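Local coordinates for oligopeptide ABC transporter, periplasmic oligopeptide-binding protein, putative (Thermotoga maritima MSB8, PDB 5IPW) that probably binds oligopeptides in the periplasm and hands them to an ABC transporter for uptake, as family 5 solute-binding proteins do, at residues 104-107 against 108-111. Numbering follows the deposited sequence.
Sequences VLEN and GRVY
Val-110 packs against Leu-105 at the end of its strand and Glu-106 in the turn, one with each methyl. CG2 lies 3.6 Å from CB of Leu-105, and CG1 rests on the Glu-106 carboxylate, 3.5 Å from OE1. The Glu-106 chain reaches that methyl because it stays extended beyond CG (chi2 174°). It crosses the Arg-109 side chain at about a right angle, and OE1 stands 4.6 Å from NH1 of Arg-109, so any charge attraction is probably modest. The turn is a tight hairpin with a classic beta bulge: Arg-109 and Val-110 both face Leu-105. Leu-105 O accepts from both backbone N atoms, and Leu-105 N donates to Val-110 O at 2.9 Å. Glu-106, Asn-107 and Gly-108 all have positive phi, which carries the chain round. On the other sheet face, Val-104 and Tyr-111 lie side by side; CG1 of Val-104 approaches CE2 of the ring obliquely. An alanine in place of Tyr-111 would probably leave Val-104 without its aromatic neighbour and Tyr-175 O without the hydroxyl that bonds it. The hairpin joins strands 94-105 and 110-115 in an antiparallel five-stranded sheet. Strand 166-171 lies next to 110-115, and its Glu-170 touches both Glu-106 and Val-110.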
loop_
_atom_site.group_PDB
_atom_site.type_symbol
_atom_site.label_atom_id
_atom_site.label_comp_id
_atom_site.label_asym_id
_atom_site.label_seq_id
_atom_site.Cartn_x
_atom_site.Cartn_y
_atom_site.Cartn_z
ATOM N N VAL A 104 -2.342 -11.488 20.700
ATOM C CA VAL A 104 -3.506 -10.607 20.732
ATOM C C VAL A 104 -4.423 -11.061 21.864
ATOM O O VAL A 104 -4.934 -12.184 21.828
ATOM C CB VAL A 104 -4.292 -10.655 19.411
ATOM C CG1 VAL A 104 -5.318 -9.531 19.374
ATOM C CG2 VAL A 104 -3.349 -10.568 18.219
ATOM N N LEU A 105 -4.629 -10.195 22.857
ATOM C CA LEU A 105 -5.391 -10.560 24.056
ATOM C C LEU A 105 -6.539 -9.597 24.329
ATOM O O LEU A 105 -6.640 -8.541 23.700
ATOM C CB LEU A 105 -4.469 -10.630 25.278
ATOM C CG LEU A 105 -3.241 -11.536 25.167
ATOM C CD1 LEU A 105 -2.378 -11.424 26.414
ATOM C CD2 LEU A 105 -3.647 -12.983 24.933
ATOM N N GLU A 106 -7.401 -9.987 25.274
ATOM C CA GLU A 106 -8.571 -9.198 25.675
ATOM C C GLU A 106 -9.361 -8.737 24.456
ATOM O O GLU A 106 -9.705 -7.562 24.325
ATOM C CB GLU A 106 -8.148 -8.007 26.548
ATOM C CG GLU A 106 -7.595 -8.407 27.914
ATOM C CD GLU A 106 -7.048 -7.231 28.715
ATOM O OE1 GLU A 106 -7.593 -6.105 28.612
ATOM O OE2 GLU A 106 -6.063 -7.439 29.457
ATOM N N ASN A 107 -9.628 -9.685 23.562
ATOM C CA ASN A 107 -10.307 -9.416 22.300
ATOM C C ASN A 107 -9.794 -8.147 21.610
ATOM O O ASN A 107 -10.521 -7.168 21.458
ATOM C CB ASN A 107 -11.825 -9.339 22.523
ATOM C CG ASN A 107 -12.608 -9.273 21.216
ATOM O OD1 ASN A 107 -12.270 -9.953 20.242
ATOM N ND2 ASN A 107 -13.654 -8.450 21.188
ATOM N N GLY A 108 -8.526 -8.166 21.219
ATOM C CA GLY A 108 -7.926 -7.054 20.479
ATOM C C GLY A 108 -7.840 -5.744 21.239
ATOM O O GLY A 108 -7.776 -4.674 20.636
ATOM N N ARG A 109 -7.847 -5.821 22.563
ATOM C CA ARG A 109 -7.669 -4.637 23.386
ATOM C C ARG A 109 -6.175 -4.452 23.631
ATOM O O ARG A 109 -5.660 -3.337 23.538
ATOM C CB ARG A 109 -8.445 -4.772 24.704
ATOM C CG ARG A 109 -8.464 -3.517 25.571
ATOM C CD ARG A 109 -9.339 -3.670 26.817
ATOM N NE ARG A 109 -10.757 -3.371 26.567
ATOM C CZ ARG A 109 -11.700 -4.261 26.239
ATOM N NH1 ARG A 109 -11.418 -5.557 26.106
ATOM N NH2 ARG A 109 -12.948 -3.847 26.040
ATOM N N VAL A 110 -5.485 -5.552 23.930
ATOM C CA VAL A 110 -4.048 -5.507 24.168
ATOM C C VAL A 110 -3.282 -6.398 23.186
ATOM O O VAL A 110 -3.772 -7.449 22.751
ATOM C CB VAL A 110 -3.666 -5.859 25.636
ATOM C CG1 VAL A 110 -4.841 -5.644 26.578
ATOM C CG2 VAL A 110 -3.151 -7.283 25.771
ATOM N N TYR A 111 -2.071 -5.953 22.855
ATOM C CA TYR A 111 -1.146 -6.701 22.007
ATOM C C TYR A 111 0.205 -6.778 22.692
ATOM O O TYR A 111 0.723 -5.765 23.158
ATOM C CB TYR A 111 -0.990 -6.012 20.655
ATOM C CG TYR A 111 -2.279 -5.889 19.880
ATOM C CD1 TYR A 111 -3.104 -4.782 20.038
ATOM C CD2 TYR A 111 -2.677 -6.885 18.994
ATOM C CE1 TYR A 111 -4.288 -4.665 19.330
ATOM C CE2 TYR A 111 -3.858 -6.777 18.279
ATOM C CZ TYR A 111 -4.661 -5.666 18.451
ATOM O OH TYR A 111 -5.833 -5.552 17.741
#